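Local atomic coordinates of putative lipoprotein (Bacteroides fragilis, PDB entry 4GBS), a protein that probably binds haem as a HmuY-like lipoprotein, although its precise function has not been established. Residues Gly19-His25 with Asn46-Ile52; Ala26-Gly30 with Tyr194-Tyr198. All blocks are in the same frame, centred on the assembly; numbering follows the deposited sequence.

Contact 1 (Gly19-His25 with Asn46-Ile52)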
ATOM      1  N   GLY A  19      -9.630  -7.876  -3.756  1.00 75.75           N
ATOM      2  CA  GLY A  19     -10.176  -6.632  -4.285  1.00 74.73           C
ATOM      3  C   GLY A  19     -10.868  -5.805  -3.220  1.00 76.98           C
ATOM      4  O   GLY A  19     -10.475  -5.844  -2.051  1.00 74.45           O
ATOM      5  N   PHE A  20     -11.919  -5.069  -3.608  1.00 75.57           N
ATOM      6  CA  PHE A  20     -12.698  -4.242  -2.688  1.00 75.31           C
ATOM      7  C   PHE A  20     -13.732  -5.149  -2.031  1.00 84.03           C
ATOM      8  O   PHE A  20     -14.893  -5.200  -2.439  1.00 88.12           O
ATOM      9  CB  PHE A  20     -13.310  -3.029  -3.423  1.00 78.21           C
ATOM     10  CG  PHE A  20     -12.304  -1.940  -3.745  1.00 75.60           C
ATOM     11  CD1 PHE A  20     -11.394  -2.090  -4.787  1.00 75.00           C
ATOM     12  CD2 PHE A  20     -12.270  -0.762  -3.008  1.00 76.91           C
ATOM     13  CE1 PHE A  20     -10.456  -1.085  -5.076  1.00 73.27           C
ATOM     14  CE2 PHE A  20     -11.341   0.253  -3.310  1.00 76.88           C
ATOM     15  CZ  PHE A  20     -10.439   0.083  -4.340  1.00 72.44           C
ATOM     16  N   ILE A  21     -13.271  -5.906  -1.012  1.00 79.42           N
ATOM     17  CA  ILE A  21     -14.038  -6.917  -0.278  1.00 81.49           C
ATOM     18  C   ILE A  21     -15.147  -6.249   0.589  1.00 89.46           C
ATOM     19  O   ILE A  21     -16.124  -6.915   0.933  1.00 92.67           O
ATOM     20  CB  ILE A  21     -13.115  -7.829   0.576  1.00 81.61           C
ATOM     21  CG1 ILE A  21     -12.278  -7.039   1.618  1.00 77.86           C
ATOM     22  CG2 ILE A  21     -12.220  -8.683  -0.335  1.00 80.30           C
ATOM     23  CD1 ILE A  21     -11.612  -7.909   2.688  1.00 77.92           C
ATOM     24  N   THR A  22     -15.013  -4.944   0.893  1.00 85.87           N
ATOM     25  CA  THR A  22     -16.009  -4.143   1.623  1.00 87.81           C
ATOM     26  C   THR A  22     -16.100  -2.749   0.962  1.00 91.99           C
ATOM     27  O   THR A  22     -15.075  -2.117   0.676  1.00 86.76           O
ATOM     28  CB  THR A  22     -15.671  -4.052   3.121  1.00 90.38           C
ATOM     29  OG1 THR A  22     -15.477  -5.360   3.662  1.00 94.29           O
ATOM     30  CG2 THR A  22     -16.724  -3.296   3.926  1.00 86.46           C
ATOM     31  N   ILE A  23     -17.330  -2.300   0.690  1.00 93.69           N
ATOM     32  CA  ILE A  23     -17.632  -0.986   0.117  1.00 94.26           C
ATOM     33  C   ILE A  23     -18.836  -0.413   0.868  1.00104.24           C
ATOM     34  O   ILE A  23     -19.883  -1.067   0.963  1.00108.38           O
ATOM     35  CB  ILE A  23     -17.870  -1.023  -1.418  1.00 98.42           C
ATOM     36  CG1 ILE A  23     -16.622  -1.519  -2.184  1.00 94.94           C
ATOM     37  CG2 ILE A  23     -18.287   0.361  -1.920  1.00100.60           C
ATOM     38  CD1 ILE A  23     -16.842  -1.870  -3.641  1.00101.25           C
ATOM     39  N   ASP A  24     -18.670   0.797   1.415  1.00100.87           N
ATOM     40  CA  ASP A  24     -19.726   1.544   2.093  1.00105.07           C
ATOM     41  C   ASP A  24     -19.740   2.941   1.475  1.00110.35           C
ATOM     42  O   ASP A  24     -18.998   3.828   1.909  1.00106.64           O
ATOM     43  CB  ASP A  24     -19.543   1.558   3.628  1.00105.47           C
ATOM     44  CG  ASP A  24     -20.658   2.231   4.421  1.00119.71           C
ATOM     45  OD1 ASP A  24     -21.587   2.803   3.792  1.00124.25           O
ATOM     46  OD2 ASP A  24     -20.609   2.179   5.668  1.00125.45           O
ATOM     47  N   HIS A  25     -20.566   3.108   0.420  1.00111.89           N
ATOM     48  CA  HIS A  25     -20.699   4.348  -0.348  1.00113.61           C
ATOM     49  C   HIS A  25     -21.216   5.504   0.516  1.00120.57           C
ATOM     50  O   HIS A  25     -20.849   6.656   0.265  1.00120.36           O
ATOM     51  CB  HIS A  25     -21.633   4.153  -1.551  1.00118.96           C
ATOM     52  CG  HIS A  25     -21.084   3.260  -2.624  1.00120.17           C
ATOM     53  ND1 HIS A  25     -20.156   3.725  -3.546  1.00118.75           N
ATOM     54  CD2 HIS A  25     -21.407   1.982  -2.935  1.00123.08           C
ATOM     55  CE1 HIS A  25     -19.923   2.710  -4.361  1.00117.54           C
ATOM     56  NE2 HIS A  25     -20.652   1.640  -4.034  1.00120.51           N
ATOM     57  N   ASN A  46      -7.414   1.394  -7.565  1.00 64.32           N
ATOM     58  CA  ASN A  46      -8.044   2.612  -8.018  1.00 65.54           C
ATOM     59  C   ASN A  46      -9.220   2.891  -7.074  1.00 70.72           C
ATOM     60  O   ASN A  46     -10.259   2.224  -7.126  1.00 72.08           O
ATOM     61  CB  ASN A  46      -8.452   2.507  -9.489  1.00 67.83           C
ATOM     62  CG  ASN A  46      -8.846   3.814 -10.115  1.00 83.17           C
ATOM     63  OD1 ASN A  46      -9.463   4.683  -9.491  1.00 73.05           O
ATOM     64  ND2 ASN A  46      -8.562   3.940 -11.396  1.00 77.15           N
ATOM     65  N   LEU A  47      -9.002   3.854  -6.168  1.00 65.24           N
ATOM     66  CA  LEU A  47      -9.957   4.292  -5.159  1.00 66.52           C
ATOM     67  C   LEU A  47     -11.077   5.139  -5.779  1.00 76.00           C
ATOM     68  O   LEU A  47     -12.144   5.262  -5.181  1.00 80.07           O
ATOM     69  CB  LEU A  47      -9.217   5.091  -4.073  1.00 64.17           C
ATOM     70  CG  LEU A  47      -8.262   4.297  -3.165  1.00 63.85           C
ATOM     71  CD1 LEU A  47      -7.449   5.221  -2.308  1.00 62.31           C
ATOM     72  CD2 LEU A  47      -9.010   3.309  -2.289  1.00 61.50           C
ATOM     73  N   HIS A  48     -10.845   5.707  -6.974  1.00 73.21           N
ATOM     74  CA  HIS A  48     -11.830   6.492  -7.706  1.00 77.20           C
ATOM     75  C   HIS A  48     -12.891   5.590  -8.335  1.00 86.13           C
ATOM     76  O   HIS A  48     -14.078   5.929  -8.289  1.00 89.47           O
ATOM     77  CB  HIS A  48     -11.167   7.344  -8.804  1.00 77.75           C
ATOM     78  CG  HIS A  48     -10.312   8.473  -8.311  1.00 79.62           C
ATOM     79  ND1 HIS A  48      -9.074   8.245  -7.712  1.00 77.57           N
ATOM     80  CD2 HIS A  48     -10.496   9.810  -8.431  1.00 83.04           C
ATOM     81  CE1 HIS A  48      -8.572   9.444  -7.454  1.00 76.74           C
ATOM     82  NE2 HIS A  48      -9.394  10.418  -7.868  1.00 80.43           N
ATOM     83  N   THR A  49     -12.464   4.462  -8.951  1.00 82.27           N
ATOM     84  CA  THR A  49     -13.370   3.540  -9.652  1.00 85.69           C
ATOM     85  C   THR A  49     -13.675   2.271  -8.820  1.00 91.56           C
ATOM     86  O   THR A  49     -14.524   1.476  -9.238  1.00 95.77           O
ATOM     87  CB  THR A  49     -12.779   3.127 -11.017  1.00 90.11           C
ATOM     88  OG1 THR A  49     -11.536   2.449 -10.835  1.00 86.72           O
ATOM     89  CG2 THR A  49     -12.598   4.307 -11.974  1.00 86.75           C
ATOM     90  N   LEU A  50     -12.998   2.089  -7.649  1.00 83.96           N
ATOM     91  CA  LEU A  50     -13.123   0.929  -6.743  1.00 82.23           C
ATOM     92  C   LEU A  50     -12.807  -0.348  -7.540  1.00 86.86           C
ATOM     93  O   LEU A  50     -13.566  -1.321  -7.542  1.00 90.32           O
ATOM     94  CB  LEU A  50     -14.503   0.861  -6.054  1.00 85.37           C
ATOM     95  CG  LEU A  50     -14.940   2.131  -5.332  1.00 90.12           C
ATOM     96  CD1 LEU A  50     -16.301   1.964  -4.712  1.00 94.22           C
ATOM     97  CD2 LEU A  50     -13.930   2.555  -4.288  1.00 88.42           C
ATOM     98  N   GLN A  51     -11.666  -0.304  -8.233  1.00 81.10           N
ATOM     99  CA  GLN A  51     -11.161  -1.357  -9.105  1.00 81.71           C
ATOM    100  C   GLN A  51      -9.702  -1.705  -8.790  1.00 81.75           C
ATOM    101  O   GLN A  51      -8.909  -0.858  -8.354  1.00 76.29           O
ATOM    102  CB  GLN A  51     -11.277  -0.939 -10.578  1.00 85.89           C
ATOM    103  CG  GLN A  51     -12.705  -0.808 -11.097  1.00109.79           C
ATOM    104  CD  GLN A  51     -12.748  -0.301 -12.520  1.00139.44           C
ATOM    105  OE1 GLN A  51     -11.866   0.442 -12.979  1.00134.23           O
ATOM    106  NE2 GLN A  51     -13.817  -0.636 -13.233  1.00140.08           N
ATOM    107  N   ILE A  52      -9.372  -2.978  -9.040  1.00 80.55           N
ATOM    108  CA  ILE A  52      -8.084  -3.626  -8.804  1.00 77.45           C
ATOM    109  C   ILE A  52      -7.577  -4.170 -10.124  1.00 82.11           C
ATOM    110  O   ILE A  52      -8.359  -4.618 -10.962  1.00 85.99           O
ATOM    111  CB  ILE A  52      -8.300  -4.734  -7.715  1.00 81.00           C
ATOM    112  CG1 ILE A  52      -8.446  -4.121  -6.307  1.00 79.28           C
ATOM    113  CG2 ILE A  52      -7.282  -5.887  -7.727  1.00 81.10           C
ATOM    114  CD1 ILE A  52      -7.301  -3.329  -5.809  1.00 81.32           C
TER
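Gly-19 and Ile-52 come closest in backbone, 5.8 Å between their CA atoms, and Phe-20 lies 6.6 Å from Leu-50 CA to CA; no hydrogen bond joins the segments, and the contact is made by Phe-20 and apolar side chains packing on each other and on the main chain of Leu-50. Phe-20 centres an inverse gamma turn, while Leu-50 and Gln-51 form a G1 bulge opposite Asn-46, with Leu-50 in the left-handed region (phi 57°, psi 50°). That turn presents Leu-50 CA to one face of the Phe-20 ring, a CH-pi contact 3.7 Å from the centroid and nearly on its normal. The Leu-50 side chain crosses the Phe-20 side chain at about a right angle, its CD2 lying 3.6 Å from Phe-20 CE2. Its other methyl, CD1, meets Ile-23 CG2 tip to tip (3.8 Å) and also touches His-25 CE1. Leu-47 CD2 comes in at the ring edge of Phe-20, and Ile-52 CG1 touches both Phe-20 CE1 and Gly-19 CA. Within the loop, Asn-46 OD1 accepts from Thr-49 N, an Asx motif. The contact thus joins 19-24, an outermost strand of the large antiparallel sheet, to the turn between strands 43-46 and 51-54 of the smaller one; Ile-45 and Val-32 also touch Phe-20.

Contact 2 (Ala26-Gly30 with Tyr194-Tyr198)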
ATOM      1  N   ALA A  26     -22.052   5.198   1.523  1.00119.85           N
ATOM      2  CA  ALA A  26     -22.621   6.191   2.430  1.00122.99           C
ATOM      3  C   ALA A  26     -21.537   6.811   3.326  1.00122.86           C
ATOM      4  O   ALA A  26     -21.444   8.038   3.404  1.00124.19           O
ATOM      5  CB  ALA A  26     -23.710   5.555   3.284  1.00127.96           C
ATOM      6  N   ASN A  27     -20.705   5.966   3.961  1.00114.22           N
ATOM      7  CA  ASN A  27     -19.646   6.390   4.880  1.00109.96           C
ATOM      8  C   ASN A  27     -18.340   6.758   4.177  1.00106.19           C
ATOM      9  O   ASN A  27     -17.400   7.195   4.848  1.00102.25           O
ATOM     10  CB  ASN A  27     -19.357   5.284   5.886  1.00110.03           C
ATOM     11  CG  ASN A  27     -19.825   5.654   7.250  1.00139.47           C
ATOM     12  OD1 ASN A  27     -19.990   6.826   7.567  1.00131.47           O
ATOM     13  ND2 ASN A  27     -20.153   4.651   8.038  1.00137.18           N
ATOM     14  N   HIS A  28     -18.277   6.590   2.835  1.00101.04           N
ATOM     15  CA  HIS A  28     -17.092   6.830   1.976  1.00 96.17           C
ATOM     16  C   HIS A  28     -15.917   5.973   2.471  1.00 93.77           C
ATOM     17  O   HIS A  28     -14.790   6.453   2.603  1.00 90.24           O
ATOM     18  CB  HIS A  28     -16.700   8.324   1.919  1.00 97.34           C
ATOM     19  CG  HIS A  28     -17.783   9.208   1.414  1.00106.08           C
ATOM     20  ND1 HIS A  28     -18.003   9.372   0.060  1.00109.15           N
ATOM     21  CD2 HIS A  28     -18.672   9.955   2.101  1.00112.92           C
ATOM     22  CE1 HIS A  28     -19.018  10.213  -0.035  1.00114.08           C
ATOM     23  NE2 HIS A  28     -19.457  10.589   1.168  1.00116.75           N
ATOM     24  N   SER A  29     -16.219   4.713   2.801  1.00 89.61           N
ATOM     25  CA  SER A  29     -15.240   3.790   3.352  1.00 85.04           C
ATOM     26  C   SER A  29     -15.260   2.449   2.610  1.00 87.10           C
ATOM     27  O   SER A  29     -16.131   2.200   1.765  1.00 90.67           O
ATOM     28  CB  SER A  29     -15.504   3.573   4.844  1.00 88.20           C
ATOM     29  OG  SER A  29     -16.648   2.783   5.130  1.00 97.21           O
ATOM     30  N   GLY A  30     -14.281   1.615   2.933  1.00 77.62           N
ATOM     31  CA  GLY A  30     -14.162   0.282   2.372  1.00 76.34           C
ATOM     32  C   GLY A  30     -12.915  -0.445   2.824  1.00 76.51           C
ATOM     33  O   GLY A  30     -12.107   0.091   3.599  1.00 73.09           O
ATOM     34  N   TYR A 194      -9.945   1.912   4.320  1.00 69.39           N
ATOM     35  CA  TYR A 194      -9.728   3.266   3.828  1.00 68.61           C
ATOM     36  C   TYR A 194     -10.965   4.150   4.046  1.00 75.98           C
ATOM     37  O   TYR A 194     -12.058   3.663   4.305  1.00 78.98           O
ATOM     38  CB  TYR A 194      -9.348   3.248   2.319  1.00 67.51           C
ATOM     39  CG  TYR A 194     -10.464   2.774   1.407  1.00 69.43           C
ATOM     40  CD1 TYR A 194     -11.420   3.665   0.915  1.00 74.14           C
ATOM     41  CD2 TYR A 194     -10.553   1.442   1.015  1.00 68.34           C
ATOM     42  CE1 TYR A 194     -12.466   3.229   0.103  1.00 75.81           C
ATOM     43  CE2 TYR A 194     -11.574   1.003   0.171  1.00 71.16           C
ATOM     44  CZ  TYR A 194     -12.540   1.895  -0.267  1.00 78.65           C
ATOM     45  OH  TYR A 194     -13.585   1.447  -1.045  1.00 82.60           O
ATOM     46  N   ILE A 195     -10.754   5.455   3.935  1.00 73.10           N
ATOM     47  CA  ILE A 195     -11.749   6.521   3.865  1.00 76.51           C
ATOM     48  C   ILE A 195     -11.448   7.264   2.591  1.00 79.87           C
ATOM     49  O   ILE A 195     -10.367   7.841   2.488  1.00 77.43           O
ATOM     50  CB  ILE A 195     -11.852   7.477   5.090  1.00 81.38           C
ATOM     51  CG1 ILE A 195     -12.131   6.732   6.396  1.00 82.30           C
ATOM     52  CG2 ILE A 195     -12.894   8.586   4.813  1.00 84.14           C
ATOM     53  CD1 ILE A 195     -11.890   7.593   7.665  1.00 92.13           C
ATOM     54  N   TYR A 196     -12.347   7.211   1.605  1.00 78.80           N
ATOM     55  CA  TYR A 196     -12.130   7.945   0.381  1.00 79.15           C
ATOM     56  C   TYR A 196     -13.471   8.375  -0.190  1.00 88.43           C
ATOM     57  O   TYR A 196     -14.330   7.526  -0.457  1.00 89.31           O
ATOM     58  CB  TYR A 196     -11.296   7.170  -0.669  1.00 77.26           C
ATOM     59  CG  TYR A 196     -11.047   8.010  -1.904  1.00 78.68           C
ATOM     60  CD1 TYR A 196     -10.094   9.025  -1.899  1.00 79.34           C
ATOM     61  CD2 TYR A 196     -11.815   7.843  -3.052  1.00 81.30           C
ATOM     62  CE1 TYR A 196      -9.944   9.881  -2.987  1.00 80.86           C
ATOM     63  CE2 TYR A 196     -11.642   8.665  -4.166  1.00 82.79           C
ATOM     64  CZ  TYR A 196     -10.697   9.678  -4.131  1.00 87.49           C
ATOM     65  OH  TYR A 196     -10.499  10.481  -5.228  1.00 84.67           O
ATOM     66  N   PRO A 197     -13.643   9.703  -0.404  1.00 88.15           N
ATOM     67  CA  PRO A 197     -12.667  10.782  -0.154  1.00 87.28           C
ATOM     68  C   PRO A 197     -12.693  11.249   1.304  1.00 94.18           C
ATOM     69  O   PRO A 197     -13.766  11.392   1.880  1.00 98.23           O
ATOM     70  CB  PRO A 197     -13.115  11.897  -1.119  1.00 91.77           C
ATOM     71  CG  PRO A 197     -14.354  11.375  -1.847  1.00 98.46           C
ATOM     72  CD  PRO A 197     -14.869  10.247  -1.004  1.00 93.88           C
ATOM     73  N   TYR A 198     -11.503  11.451   1.906  1.00 88.88           N
ATOM     74  CA  TYR A 198     -11.374  11.929   3.281  1.00 90.54           C
ATOM     75  C   TYR A 198     -11.488  13.462   3.319  1.00100.84           C
ATOM     76  O   TYR A 198     -10.747  14.166   2.641  1.00 99.23           O
ATOM     77  CB  TYR A 198     -10.058  11.464   3.961  1.00 87.24           C
ATOM     78  CG  TYR A 198      -9.715  12.273   5.200  1.00 89.78           C
ATOM     79  CD1 TYR A 198     -10.447  12.131   6.377  1.00 93.57           C
ATOM     80  CD2 TYR A 198      -8.708  13.237   5.172  1.00 90.23           C
ATOM     81  CE1 TYR A 198     -10.191  12.931   7.491  1.00 95.80           C
ATOM     82  CE2 TYR A 198      -8.432  14.032   6.289  1.00 93.40           C
ATOM     83  CZ  TYR A 198      -9.172  13.870   7.447  1.00100.33           C
ATOM     84  OH  TYR A 198      -8.894  14.651   8.546  1.00102.98           O
TER
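Gly-30 and Tyr-194 form a hydrogen-bonded antiparallel pair, and Ser-29 with Ile-195 the non-hydrogen-bonded pair next to it, their CA atoms 4.5 Å apart. Tyr-194 N gives a fairly straight bond to Gly-30 O (2.9 Å, 160° at the hydrogen); the return bond from Gly-30 N to Tyr-194 O is long and weak. Tyr-196 N then donates to His-28 O at 2.7 Å, continuing the pairing just past the end of strand 189-195. The CA of Ile-195 also approaches His-28 O, and that of Ser-29 approaches Tyr-194 O, as is usual between antiparallel strands.

The dense part is the aromatic one. With CG between the backbone N and the carbonyl carbon (chi1 67°), the buried Tyr-194 ring folds back across the neighbouring strand and lays one face over the main chain of Gly-30, whose CA sits 3.8 Å from the centroid in a CH-pi contact. Because Gly-30 has no side chain, nothing stands between backbone and ring.

Toward the loop the fit slackens. His-28 is exposed: its CB lies near Tyr-196 O, and the ring crosses Pro-197 obliquely, ND1 passing 3.4 Å from Pro-197 CD. The peptide bond before Pro-197 is cis. Tyr-196 turns away from segment 26-30, packs on Ala-173 and Met-167 and gives its hydroxyl a hydrogen-bond partner in Thr-171 OG1.

Strands 29-35 and 189-195 are thus neighbours in the large sheet, and at the buried end the face of Tyr-194 packs on the main chain of Gly-30. Every hydrogen bond across the contact runs from main chain to main chain, so the pairing does not rest on side-chain polarity or charge.

How the contacts relate
Contacts 1 and 2 lie with their centres about 10 Å apart and share a hairpin: strand 19-24 turns at 25-28 into strand 29-35. A probable hydrogen bond from Asp-24 N to Ser-29 O (2.9 Å) ties its two arms, and His-28 and Ser-29 form a G1 bulge facing Asp-24. Tyr-194 spans both contacts: its OH lies 3.2 Å from Phe-20 CD2, and its side chain also touches Leu-47 and Leu-50. Further along, the rings of His-48 and Tyr-196 meet with planes about 50° apart, while His-48 bonds to Asp-69 and Asp-169. Contact 2 is a junction within the large sheet; contact 1 lays the smaller sheet's turn against it. Neither contact includes a bound haem or other ligand.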